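PDB 2IB0: DUF4439 domain-containing protein, which is of unknown function but folds as a ferritin-like four-helix bundle and assembles as a pair of subunits in the crystal. Local coordinates for residues Asp28-Ala31 and Val32-Thr36; Tyr38-Gly41 and Ile42-Ala45; Glu122-Asp125 and Asp126-Phe129; Asn145-Leu148 and Gly149-Ile153. All blocks are in the same frame, centred on the assembly; numbering follows the deposited sequence.

Contact 1. Residues Asp28-Ala31 and Val32-Thr36; sequences DALA and VEHAT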
ATOM      1  N   ASP A  28      17.485   7.613  -3.641  1.00 32.90           N
ATOM      2  CA  ASP A  28      17.494   6.151  -3.405  1.00 33.64           C
ATOM      3  C   ASP A  28      16.302   5.466  -4.068  1.00 33.71           C
ATOM      4  O   ASP A  28      16.443   4.375  -4.594  1.00 35.20           O
ATOM      5  CB  ASP A  28      17.406   5.809  -1.929  1.00 34.53           C
ATOM      6  CG  ASP A  28      18.661   6.138  -1.170  1.00 38.04           C
ATOM      7  OD1 ASP A  28      19.744   6.217  -1.781  1.00 39.06           O
ATOM      8  OD2 ASP A  28      18.541   6.349   0.058  1.00 40.42           O
ATOM      9  N   ALA A  29      15.156   6.128  -4.081  1.00 31.85           N
ATOM     10  CA  ALA A  29      13.925   5.475  -4.500  1.00 32.28           C
ATOM     11  C   ALA A  29      13.961   5.412  -6.002  1.00 32.60           C
ATOM     12  O   ALA A  29      13.545   4.425  -6.585  1.00 32.68           O
ATOM     13  CB  ALA A  29      12.720   6.269  -4.033  1.00 31.01           C
ATOM     14  N   LEU A  30      14.514   6.462  -6.614  1.00 32.74           N
ATOM     15  CA  LEU A  30      14.711   6.505  -8.068  1.00 33.32           C
ATOM     16  C   LEU A  30      15.663   5.399  -8.554  1.00 33.22           C
ATOM     17  O   LEU A  30      15.426   4.781  -9.599  1.00 32.36           O
ATOM     18  CB  LEU A  30      15.240   7.872  -8.524  1.00 32.48           C
ATOM     19  CG  LEU A  30      15.575   7.902 -10.012  1.00 32.49           C
ATOM     20  CD1 LEU A  30      14.400   7.436 -10.863  1.00 29.31           C
ATOM     21  CD2 LEU A  30      16.144   9.300 -10.487  1.00 33.33           C
ATOM     22  N   ALA A  31      16.746   5.202  -7.801  1.00 33.20           N
ATOM     23  CA  ALA A  31      17.733   4.144  -8.039  1.00 33.26           C
ATOM     24  C   ALA A  31      17.096   2.775  -7.905  1.00 33.41           C
ATOM     25  O   ALA A  31      17.389   1.880  -8.657  1.00 33.87           O
ATOM     26  CB  ALA A  31      18.932   4.292  -7.097  1.00 32.95           C
ATOM     27  N   VAL A  32      16.191   2.612  -6.959  1.00 33.82           N
ATOM     28  CA  VAL A  32      15.461   1.357  -6.839  1.00 33.50           C
ATOM     29  C   VAL A  32      14.534   1.128  -8.064  1.00 34.00           C
ATOM     30  O   VAL A  32      14.481   0.012  -8.609  1.00 34.00           O
ATOM     31  CB  VAL A  32      14.693   1.282  -5.500  1.00 34.29           C
ATOM     32  CG1 VAL A  32      13.676   0.106  -5.513  1.00 33.79           C
ATOM     33  CG2 VAL A  32      15.692   1.148  -4.321  1.00 34.21           C
ATOM     34  N   GLU A  33      13.823   2.177  -8.482  1.00 32.96           N
ATOM     35  CA  GLU A  33      13.005   2.160  -9.712  1.00 33.23           C
ATOM     36  C   GLU A  33      13.771   1.749 -10.978  1.00 32.57           C
ATOM     37  O   GLU A  33      13.296   0.897 -11.718  1.00 32.89           O
ATOM     38  CB  GLU A  33      12.332   3.532  -9.955  1.00 33.33           C
ATOM     39  CG  GLU A  33      11.179   3.881  -8.958  1.00 31.31           C
ATOM     40  CD  GLU A  33      10.087   2.796  -8.849  1.00 35.40           C
ATOM     41  OE1 GLU A  33       9.661   2.218  -9.877  1.00 35.54           O
ATOM     42  OE2 GLU A  33       9.617   2.531  -7.728  1.00 34.05           O
ATOM     43  N   HIS A  34      14.925   2.358 -11.254  1.00 31.56           N
ATOM     44  CA  HIS A  34      15.743   1.920 -12.387  1.00 31.42           C
ATOM     45  C   HIS A  34      16.049   0.413 -12.324  1.00 32.17           C
ATOM     46  O   HIS A  34      15.893  -0.297 -13.321  1.00 32.17           O
ATOM     47  CB  HIS A  34      17.044   2.700 -12.452  1.00 30.22           C
ATOM     48  CG  HIS A  34      16.870   4.097 -12.952  1.00 29.23           C
ATOM     49  ND1 HIS A  34      17.474   5.182 -12.359  1.00 33.55           N
ATOM     50  CD2 HIS A  34      16.169   4.585 -13.998  1.00 28.56           C
ATOM     51  CE1 HIS A  34      17.165   6.285 -13.021  1.00 32.36           C
ATOM     52  NE2 HIS A  34      16.356   5.951 -14.010  1.00 33.57           N
ATOM     53  N   ALA A  35      16.454  -0.047 -11.133  1.00 32.92           N
ATOM     54  CA  ALA A  35      16.820  -1.431 -10.877  1.00 33.65           C
ATOM     55  C   ALA A  35      15.636  -2.378 -11.019  1.00 34.53           C
ATOM     56  O   ALA A  35      15.817  -3.533 -11.436  1.00 36.06           O
ATOM     57  CB  ALA A  35      17.431  -1.570  -9.506  1.00 33.70           C
ATOM     58  N   THR A  36      14.432  -1.892 -10.705  1.00 33.03           N
ATOM     59  CA  THR A  36      13.205  -2.668 -10.854  1.00 32.81           C
ATOM     60  C   THR A  36      12.763  -2.829 -12.289  1.00 33.14           C
ATOM     61  O   THR A  36      12.361  -3.922 -12.682  1.00 32.43           O
ATOM     62  CB  THR A  36      12.041  -2.044 -10.074  1.00 33.20           C
ATOM     63  OG1 THR A  36      12.347  -2.162  -8.702  1.00 32.73           O
ATOM     64  CG2 THR A  36      10.795  -2.800 -10.319  1.00 30.94           C
TER
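Leu30 sends CG out trans to its own backbone N (chi1 175°), while His34, one turn further along the helix, swings its imidazole back beside its N (chi1 -75°), and the two side chains meet over the intervening turn. CD1 of Leu30 then sits over one face of the imidazole, 4.1 Å from the ring centroid and 27° off the ring normal, a CH-pi contact. The atom it approaches most closely is His34 CE1, 3.7 Å from Leu30 CD1, and CG of Leu30 also packs against this carbon. Underneath, the backbone runs as regular alpha helix: His34 N donates to Leu30 O at 3.0 Å, nearly straight, and Glu33 N does the same to Ala29 O, also at 3.0 Å. On another side of the helix, CG2 of Val32 rests against Asp28 O at 3.3 Å, leaning on the very carbonyl that accepts the Val32 N-H. Glu33 CG lies 3.4 Å from Ala29 O, and a bend in the chain beyond it turns the carboxylate away into the bundle. There OE1 is hydrogen-bonded to His62, and OE2 takes a salt bridge from Arg65 and a hydrogen bond from Trp114. Leu30 also packs on Val69 and Leu73 of helix 52-75. The chemistry is thus divided: an apolar methyl covers the imidazole on this turn, while the buried Glu33 carboxylate has both oxygens satisfied and is held in place by His62 and Arg65 of helix 52-75 and Trp114 of helix 96-120.

Contact 2. Residues Tyr38-Gly41 and Ile42-Ala45; sequences YGYG and IVSA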
ATOM      1  N   TYR A  38      14.738  -2.643 -14.878  1.00 33.26           N
ATOM      2  CA  TYR A  38      15.700  -3.606 -15.424  1.00 33.37           C
ATOM      3  C   TYR A  38      15.302  -5.047 -15.048  1.00 33.93           C
ATOM      4  O   TYR A  38      15.354  -5.957 -15.884  1.00 33.80           O
ATOM      5  CB  TYR A  38      17.105  -3.254 -14.928  1.00 33.05           C
ATOM      6  CG  TYR A  38      18.189  -4.266 -15.146  1.00 33.25           C
ATOM      7  CD1 TYR A  38      18.893  -4.298 -16.355  1.00 30.19           C
ATOM      8  CD2 TYR A  38      18.583  -5.153 -14.129  1.00 32.66           C
ATOM      9  CE1 TYR A  38      19.937  -5.210 -16.573  1.00 35.61           C
ATOM     10  CE2 TYR A  38      19.663  -6.074 -14.351  1.00 32.90           C
ATOM     11  CZ  TYR A  38      20.310  -6.094 -15.567  1.00 34.23           C
ATOM     12  OH  TYR A  38      21.384  -6.934 -15.826  1.00 32.83           O
ATOM     13  N   GLY A  39      14.878  -5.256 -13.802  1.00 33.15           N
ATOM     14  CA  GLY A  39      14.590  -6.602 -13.346  1.00 32.69           C
ATOM     15  C   GLY A  39      13.361  -7.178 -14.015  1.00 32.07           C
ATOM     16  O   GLY A  39      13.247  -8.387 -14.204  1.00 31.01           O
ATOM     17  N   TYR A  40      12.396  -6.320 -14.329  1.00 31.66           N
ATOM     18  CA  TYR A  40      11.180  -6.814 -14.964  1.00 31.04           C
ATOM     19  C   TYR A  40      11.415  -7.251 -16.412  1.00 31.02           C
ATOM     20  O   TYR A  40      10.634  -8.019 -16.934  1.00 31.61           O
ATOM     21  CB  TYR A  40      10.053  -5.800 -14.897  1.00 31.21           C
ATOM     22  CG  TYR A  40       9.107  -5.941 -13.725  1.00 31.38           C
ATOM     23  CD1 TYR A  40       9.049  -4.972 -12.734  1.00 31.69           C
ATOM     24  CD2 TYR A  40       8.271  -7.068 -13.604  1.00 32.21           C
ATOM     25  CE1 TYR A  40       8.147  -5.107 -11.628  1.00 31.02           C
ATOM     26  CE2 TYR A  40       7.412  -7.218 -12.533  1.00 33.28           C
ATOM     27  CZ  TYR A  40       7.351  -6.228 -11.531  1.00 30.96           C
ATOM     28  OH  TYR A  40       6.453  -6.359 -10.476  1.00 30.34           O
ATOM     29  N   GLY A  41      12.475  -6.743 -17.054  1.00 29.91           N
ATOM     30  CA  GLY A  41      12.923  -7.309 -18.316  1.00 29.69           C
ATOM     31  C   GLY A  41      13.204  -8.801 -18.151  1.00 29.79           C
ATOM     32  O   GLY A  41      12.882  -9.594 -19.029  1.00 28.47           O
ATOM     33  N   ILE A  42      13.847  -9.172 -17.045  1.00 28.78           N
ATOM     34  CA  ILE A  42      14.161 -10.567 -16.781  1.00 30.00           C
ATOM     35  C   ILE A  42      12.897 -11.352 -16.387  1.00 30.16           C
ATOM     36  O   ILE A  42      12.670 -12.450 -16.876  1.00 29.28           O
ATOM     37  CB  ILE A  42      15.275 -10.706 -15.728  1.00 30.83           C
ATOM     38  CG1 ILE A  42      16.627 -10.284 -16.342  1.00 32.15           C
ATOM     39  CG2 ILE A  42      15.445 -12.167 -15.296  1.00 33.86           C
ATOM     40  CD1 ILE A  42      16.864  -8.756 -16.338  1.00 31.54           C
ATOM     41  N   VAL A  43      12.066 -10.767 -15.530  1.00 29.81           N
ATOM     42  CA  VAL A  43      10.778 -11.355 -15.196  1.00 30.50           C
ATOM     43  C   VAL A  43      10.048 -11.695 -16.491  1.00 30.72           C
ATOM     44  O   VAL A  43       9.608 -12.836 -16.683  1.00 31.72           O
ATOM     45  CB  VAL A  43       9.949 -10.406 -14.308  1.00 30.49           C
ATOM     46  CG1 VAL A  43       8.522 -10.933 -14.087  1.00 31.26           C
ATOM     47  CG2 VAL A  43      10.653 -10.180 -12.989  1.00 29.70           C
ATOM     48  N   SER A  44       9.986 -10.743 -17.419  1.00 29.94           N
ATOM     49  CA  SER A  44       9.289 -10.977 -18.680  1.00 29.15           C
ATOM     50  C   SER A  44       9.877 -12.103 -19.568  1.00 29.65           C
ATOM     51  O   SER A  44       9.135 -12.952 -20.092  1.00 28.54           O
ATOM     52  CB  SER A  44       9.262  -9.658 -19.461  1.00 29.88           C
ATOM     53  OG  SER A  44       8.731  -9.861 -20.753  1.00 30.68           O
ATOM     54  N   ALA A  45      11.200 -12.072 -19.778  1.00 28.84           N
ATOM     55  CA  ALA A  45      11.903 -13.048 -20.603  1.00 28.22           C
ATOM     56  C   ALA A  45      11.746 -14.466 -20.091  1.00 29.10           C
ATOM     57  O   ALA A  45      11.724 -15.400 -20.895  1.00 27.64           O
ATOM     58  CB  ALA A  45      13.367 -12.694 -20.682  1.00 27.12           C
TER
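Gly39 O is gripped by two successive amides: Val43 N donates to it at 3.0 Å, almost straight at 167° and in the carbonyl plane, and Ile42 N adds a weak bond, also 3.0 Å long but bent to 123°. The next carbonyl, Tyr40 O, takes the Ser44 N-H at 2.8 Å, the shortest bond between the two halves of this helical stretch. Around this backbone the side chains pair up on separate flanks. Tyr40 and Val43 lie next to each other and point the same way, with Tyr40 CD2 3.8 Å from Val43 CB and CG1 of the valine hardly farther off. The other branch, CG2, is set beside the backbone N of Val43 and reaches back to Gly39 O. On another flank the end of Ile42 comes over one face of the Tyr38 ring, CD1 lying 4.4 Å from Tyr38 CE2. That same methyl presses much harder on the backbone, 3.2 Å from Tyr38 O. Tyr40 carries its hydroxyl to Glu107, with which it is hydrogen-bonded, and its ring packs on Met106 and Met140; Val43 meets Val55 and Trp144. Tyr38 and Ile42 instead touch Leu89 and Val93 in the long connection between helices 52-75 and 96-120. The inward flank of helix 18-46 thus packs against all three other helices, as a four-helix bundle requires, consistent with the ferritin-like family.

Contact 3. Residues Glu122-Asp125 and Asp126-Phe129; sequences ETAD and DRVF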
ATOM      1  N   GLU A 122       9.420  16.507   2.951  1.00 36.60           N
ATOM      2  CA  GLU A 122       8.964  17.742   3.669  1.00 35.65           C
ATOM      3  C   GLU A 122       7.597  18.237   3.247  1.00 36.05           C
ATOM      4  O   GLU A 122       6.807  18.742   4.092  1.00 36.85           O
ATOM      5  CB  GLU A 122       9.995  18.844   3.543  1.00 35.21           C
ATOM      6  CG  GLU A 122      11.382  18.438   4.037  1.00 34.30           C
ATOM      7  CD  GLU A 122      12.203  19.609   4.434  1.00 34.07           C
ATOM      8  OE1 GLU A 122      12.988  20.045   3.581  1.00 36.18           O
ATOM      9  OE2 GLU A 122      12.034  20.121   5.579  1.00 32.10           O
ATOM     10  N   THR A 123       7.276  18.114   1.961  1.00 35.56           N
ATOM     11  CA  THR A 123       5.945  18.577   1.537  1.00 34.86           C
ATOM     12  C   THR A 123       4.854  17.488   1.471  1.00 34.77           C
ATOM     13  O   THR A 123       5.119  16.320   1.179  1.00 34.34           O
ATOM     14  CB  THR A 123       5.994  19.333   0.230  1.00 34.93           C
ATOM     15  OG1 THR A 123       6.160  18.406  -0.825  1.00 37.60           O
ATOM     16  CG2 THR A 123       7.174  20.303   0.197  1.00 35.15           C
ATOM     17  N   ALA A 124       3.632  17.903   1.767  1.00 34.30           N
ATOM     18  CA  ALA A 124       2.457  17.088   1.602  1.00 34.16           C
ATOM     19  C   ALA A 124       2.374  16.530   0.189  1.00 34.52           C
ATOM     20  O   ALA A 124       1.985  15.393   0.020  1.00 34.09           O
ATOM     21  CB  ALA A 124       1.232  17.873   1.929  1.00 33.47           C
ATOM     22  N   ASP A 125       2.725  17.317  -0.827  1.00 34.72           N
ATOM     23  CA  ASP A 125       2.596  16.831  -2.206  1.00 35.57           C
ATOM     24  C   ASP A 125       3.518  15.637  -2.452  1.00 35.36           C
ATOM     25  O   ASP A 125       3.103  14.635  -3.073  1.00 35.33           O
ATOM     26  CB  ASP A 125       2.906  17.929  -3.234  1.00 36.26           C
ATOM     27  CG  ASP A 125       1.783  18.929  -3.381  1.00 39.37           C
ATOM     28  OD1 ASP A 125       0.631  18.594  -3.025  1.00 44.15           O
ATOM     29  OD2 ASP A 125       2.062  20.056  -3.849  1.00 43.94           O
ATOM     30  N   ASP A 126       4.761  15.760  -1.983  1.00 34.46           N
ATOM     31  CA  ASP A 126       5.752  14.687  -2.156  1.00 34.87           C
ATOM     32  C   ASP A 126       5.448  13.469  -1.291  1.00 34.71           C
ATOM     33  O   ASP A 126       5.661  12.342  -1.732  1.00 34.84           O
ATOM     34  CB  ASP A 126       7.162  15.185  -1.887  1.00 33.74           C
ATOM     35  CG  ASP A 126       7.633  16.173  -2.931  1.00 36.30           C
ATOM     36  OD1 ASP A 126       6.869  16.419  -3.892  1.00 35.60           O
ATOM     37  OD2 ASP A 126       8.775  16.691  -2.807  1.00 36.48           O
ATOM     38  N   ARG A 127       4.959  13.680  -0.073  1.00 34.46           N
ATOM     39  CA  ARG A 127       4.508  12.549   0.738  1.00 35.42           C
ATOM     40  C   ARG A 127       3.313  11.816   0.148  1.00 35.18           C
ATOM     41  O   ARG A 127       3.241  10.589   0.253  1.00 35.91           O
ATOM     42  CB  ARG A 127       4.133  12.960   2.158  1.00 35.79           C
ATOM     43  CG  ARG A 127       5.268  13.470   2.969  1.00 37.02           C
ATOM     44  CD  ARG A 127       4.816  13.548   4.411  1.00 40.33           C
ATOM     45  NE  ARG A 127       3.650  14.393   4.657  1.00 41.91           N
ATOM     46  CZ  ARG A 127       3.698  15.719   4.777  1.00 45.39           C
ATOM     47  NH1 ARG A 127       4.864  16.367   4.635  1.00 43.07           N
ATOM     48  NH2 ARG A 127       2.580  16.401   5.040  1.00 43.21           N
ATOM     49  N   VAL A 128       2.352  12.545  -0.420  1.00 34.21           N
ATOM     50  CA  VAL A 128       1.248  11.875  -1.093  1.00 34.15           C
ATOM     51  C   VAL A 128       1.746  11.039  -2.271  1.00 33.22           C
ATOM     52  O   VAL A 128       1.283   9.922  -2.433  1.00 34.51           O
ATOM     53  CB  VAL A 128       0.064  12.818  -1.472  1.00 34.61           C
ATOM     54  CG1 VAL A 128      -0.913  12.149  -2.454  1.00 35.11           C
ATOM     55  CG2 VAL A 128      -0.695  13.244  -0.215  1.00 33.18           C
ATOM     56  N   PHE A 129       2.696  11.551  -3.053  1.00 32.03           N
ATOM     57  CA  PHE A 129       3.238  10.840  -4.216  1.00 31.76           C
ATOM     58  C   PHE A 129       3.958   9.563  -3.774  1.00 32.30           C
ATOM     59  O   PHE A 129       3.800   8.481  -4.395  1.00 31.44           O
ATOM     60  CB  PHE A 129       4.174  11.756  -5.009  1.00 31.33           C
ATOM     61  CG  PHE A 129       4.881  11.064  -6.173  1.00 30.96           C
ATOM     62  CD1 PHE A 129       4.381  11.173  -7.467  1.00 30.07           C
ATOM     63  CD2 PHE A 129       6.031  10.298  -5.970  1.00 27.00           C
ATOM     64  CE1 PHE A 129       5.026  10.548  -8.544  1.00 30.27           C
ATOM     65  CE2 PHE A 129       6.670   9.656  -7.045  1.00 27.87           C
ATOM     66  CZ  PHE A 129       6.164   9.792  -8.331  1.00 29.17           C
TER
HETATM   67  O   HOH W   1       9.425  17.328  -0.260  1.00 42.44           O
HETATM   68  O   HOH W   2       6.529  19.630  -3.240  1.00 54.50           O
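The guanidinium of Arg127 lies flat over the start of its own helix, one face on Ala124, whose CA stands 3.5 Å above the plane and toward the rim of the group. At the edge, in plane, sits Glu122 O, which receives a weak bond from Arg127 NH1 at 3.1 Å, bent to 124°; NH1 also bonds weakly to Ala121 O. A bend at chi3 folds the side chain back along the first turn, bringing NH2 to 3.7 Å from Ala124 CB. NE and NH2 look across the dimer: Arg127 NE donates to Val118 O of the second subunit, and NH2 makes a weak bond to Glu119 O of that subunit. The two Arg127 side chains come close to each other there, like charges that the carbonyls around them probably ease. Helix 124-150 starts here, with Thr123 as its N-cap: OG1 accepts from Asp126 N at 3.2 Å along a fairly straight line (162°). To reach it, OG1 occupies the position between backbone N and carbonyl carbon (chi1 76°). Thr123 O meanwhile takes the Arg127 N-H at 2.9 Å, opening the regular helical pattern that Ala124 O continues with Val128 N. Waters stitch the cap to Asp126 as well. One accepts from Thr123 N and donates to Asp126 OD2 at 2.7 Å; a second is bonded to Thr123 OG1, also at 2.7 Å, and weakly to Asp126 OD1. Asp126 OD2 additionally forms a salt bridge with Arg76, tying this helix start to the chain just beyond helix 52-75.

Contact 4. Residues Asn145-Leu148 and Gly149-Ile153; sequences NRVL and GAWPI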
ATOM      1  N   ASN A 145       2.454 -12.523  -5.452  1.00 35.63           N
ATOM      2  CA  ASN A 145       2.305 -13.549  -4.447  1.00 35.12           C
ATOM      3  C   ASN A 145       1.089 -14.441  -4.726  1.00 35.41           C
ATOM      4  O   ASN A 145       1.103 -15.632  -4.433  1.00 34.16           O
ATOM      5  CB  ASN A 145       2.157 -12.909  -3.082  1.00 36.32           C
ATOM      6  CG  ASN A 145       3.474 -12.789  -2.340  1.00 40.51           C
ATOM      7  OD1 ASN A 145       3.797 -11.712  -1.754  1.00 45.98           O
ATOM      8  ND2 ASN A 145       4.240 -13.889  -2.314  1.00 39.70           N
ATOM      9  N   ARG A 146       0.039 -13.837  -5.271  1.00 34.88           N
ATOM     10  CA  ARG A 146      -1.133 -14.552  -5.707  1.00 35.74           C
ATOM     11  C   ARG A 146      -0.779 -15.447  -6.914  1.00 33.70           C
ATOM     12  O   ARG A 146      -1.253 -16.574  -7.004  1.00 31.63           O
ATOM     13  CB  ARG A 146      -2.236 -13.561  -6.071  1.00 36.60           C
ATOM     14  CG  ARG A 146      -3.584 -14.154  -6.291  1.00 43.36           C
ATOM     15  CD  ARG A 146      -4.630 -13.009  -6.227  1.00 52.18           C
ATOM     16  NE  ARG A 146      -4.797 -12.502  -4.852  1.00 58.84           N
ATOM     17  CZ  ARG A 146      -4.890 -11.209  -4.495  1.00 59.93           C
ATOM     18  NH1 ARG A 146      -4.821 -10.231  -5.387  1.00 59.46           N
ATOM     19  NH2 ARG A 146      -5.035 -10.900  -3.213  1.00 62.92           N
ATOM     20  N   VAL A 147       0.063 -14.950  -7.826  1.00 33.53           N
ATOM     21  CA  VAL A 147       0.623 -15.803  -8.872  1.00 31.62           C
ATOM     22  C   VAL A 147       1.406 -17.004  -8.293  1.00 33.04           C
ATOM     23  O   VAL A 147       1.132 -18.165  -8.645  1.00 33.71           O
ATOM     24  CB  VAL A 147       1.471 -14.961  -9.894  1.00 33.31           C
ATOM     25  CG1 VAL A 147       2.165 -15.883 -10.915  1.00 27.29           C
ATOM     26  CG2 VAL A 147       0.554 -13.973 -10.630  1.00 33.02           C
ATOM     27  N   LEU A 148       2.384 -16.765  -7.409  1.00 32.05           N
ATOM     28  CA  LEU A 148       3.140 -17.879  -6.781  1.00 32.41           C
ATOM     29  C   LEU A 148       2.230 -18.902  -6.125  1.00 31.66           C
ATOM     30  O   LEU A 148       2.430 -20.084  -6.300  1.00 32.24           O
ATOM     31  CB  LEU A 148       4.104 -17.354  -5.709  1.00 31.83           C
ATOM     32  CG  LEU A 148       5.357 -16.687  -6.270  1.00 35.95           C
ATOM     33  CD1 LEU A 148       6.157 -16.020  -5.137  1.00 34.02           C
ATOM     34  CD2 LEU A 148       6.191 -17.747  -6.999  1.00 37.51           C
ATOM     35  N   GLY A 149       1.272 -18.427  -5.305  1.00 32.04           N
ATOM     36  CA  GLY A 149       0.317 -19.280  -4.566  1.00 31.66           C
ATOM     37  C   GLY A 149      -0.562 -20.178  -5.426  1.00 31.71           C
ATOM     38  O   GLY A 149      -1.060 -21.188  -4.953  1.00 33.69           O
ATOM     39  N   ALA A 150      -0.801 -19.775  -6.674  1.00 31.62           N
ATOM     40  CA  ALA A 150      -1.481 -20.579  -7.688  1.00 31.49           C
ATOM     41  C   ALA A 150      -0.544 -21.545  -8.457  1.00 30.33           C
ATOM     42  O   ALA A 150      -1.017 -22.386  -9.255  1.00 29.73           O
ATOM     43  CB  ALA A 150      -2.207 -19.644  -8.695  1.00 31.53           C
ATOM     44  N   TRP A 151       0.765 -21.440  -8.246  1.00 28.15           N
ATOM     45  CA  TRP A 151       1.643 -22.415  -8.842  1.00 28.21           C
ATOM     46  C   TRP A 151       2.041 -23.478  -7.831  1.00 29.89           C
ATOM     47  O   TRP A 151       1.998 -23.213  -6.637  1.00 30.65           O
ATOM     48  CB  TRP A 151       2.903 -21.769  -9.398  1.00 27.82           C
ATOM     49  CG  TRP A 151       2.658 -20.840 -10.525  1.00 26.92           C
ATOM     50  CD1 TRP A 151       1.565 -20.787 -11.324  1.00 25.69           C
ATOM     51  CD2 TRP A 151       3.604 -19.879 -11.039  1.00 26.78           C
ATOM     52  NE1 TRP A 151       1.736 -19.800 -12.272  1.00 28.70           N
ATOM     53  CE2 TRP A 151       2.973 -19.213 -12.109  1.00 27.13           C
ATOM     54  CE3 TRP A 151       4.898 -19.493 -10.660  1.00 29.11           C
ATOM     55  CZ2 TRP A 151       3.609 -18.212 -12.851  1.00 30.20           C
ATOM     56  CZ3 TRP A 151       5.561 -18.450 -11.414  1.00 29.59           C
ATOM     57  CH2 TRP A 151       4.896 -17.834 -12.482  1.00 27.60           C
ATOM     58  N   PRO A 152       2.490 -24.645  -8.301  1.00 30.63           N
ATOM     59  CA  PRO A 152       2.897 -25.680  -7.308  1.00 32.78           C
ATOM     60  C   PRO A 152       4.062 -25.188  -6.388  1.00 34.40           C
ATOM     61  O   PRO A 152       5.011 -24.523  -6.828  1.00 34.98           O
ATOM     62  CB  PRO A 152       3.279 -26.898  -8.147  1.00 31.49           C
ATOM     63  CG  PRO A 152       3.073 -26.554  -9.594  1.00 31.24           C
ATOM     64  CD  PRO A 152       2.711 -25.049  -9.695  1.00 30.75           C
ATOM     65  N   ILE A 153       3.921 -25.407  -5.093  1.00 37.13           N
ATOM     66  CA  ILE A 153       5.030 -25.103  -4.161  1.00 38.09           C
ATOM     67  C   ILE A 153       5.906 -26.310  -4.177  1.00 37.74           C
ATOM     68  O   ILE A 153       5.427 -27.436  -3.986  1.00 38.94           O
ATOM     69  CB  ILE A 153       4.546 -24.778  -2.736  1.00 38.02           C
ATOM     70  CG1 ILE A 153       3.413 -23.706  -2.758  1.00 39.59           C
ATOM     71  CG2 ILE A 153       5.744 -24.431  -1.804  1.00 37.40           C
ATOM     72  CD1 ILE A 153       3.720 -22.363  -3.409  1.00 40.29           C
TER
HETATM   73  O   HOH W   3       4.984 -21.532  -6.595  1.00 38.38           O
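Helix 124-150 runs out here, and Trp151 folds its indole back over the last turn. Val147, four residues earlier, puts CG1 over one face of the six-membered ring, 3.7 Å from its centroid and 26° off the normal, a CH-pi contact. The closest pair, Val147 CG1 to Trp151 CZ2, is only 3.4 Å apart. With CG1 trans to the valine N (chi1 175°) and the indole turned beside its own N (chi1 -65°), the two side chains run next to each other in the same direction. Leu148 adds a looser touch, its CD2 at 4.3 Å from Trp151 CE3. The backbone records the unwinding. Gly149 N still reaches Asn145 O in the alpha pattern at 2.9 Å, but Ala150 N divides its bond between Arg146 O and, weakly, Val147 O. Trp151 N then turns to Leu148 O at 2.9 Å, a step of three residues, with the donor well above the carbonyl plane. A water lies 3.0 Å from Leu148 O and within bonding distance of Pro152 O too, beside the departing chain. The turn lies at the surface: Leu148 and Trp151 pack on Ala100 of helix 96-120, Val147 meets Val51 and Trp151 meets Pro48, both in the loop between helices 18-46 and 52-75, and Arg146 reaches Arg143 of the second subunit.

The four contacts mark two helices of one bundle. Contacts 1 and 2 follow each other along helix 18-46, their centres 14 Å apart. Contacts 3 and 4 take the two ends of the last helix, on opposite sides of the chain's centre, and their centres are 35 Å apart. Contact 1 is the most central, about 7 Å from the middle of the chain. Contact 3 lies 18 Å from contact 1, and contact 4 the same distance from contact 2, centre to centre; in both pairs the nearest atoms are about 8 Å apart and do not touch. Arg127 and Arg146 carry contacts 3 and 4 to the second subunit, which does not touch contacts 1 and 2.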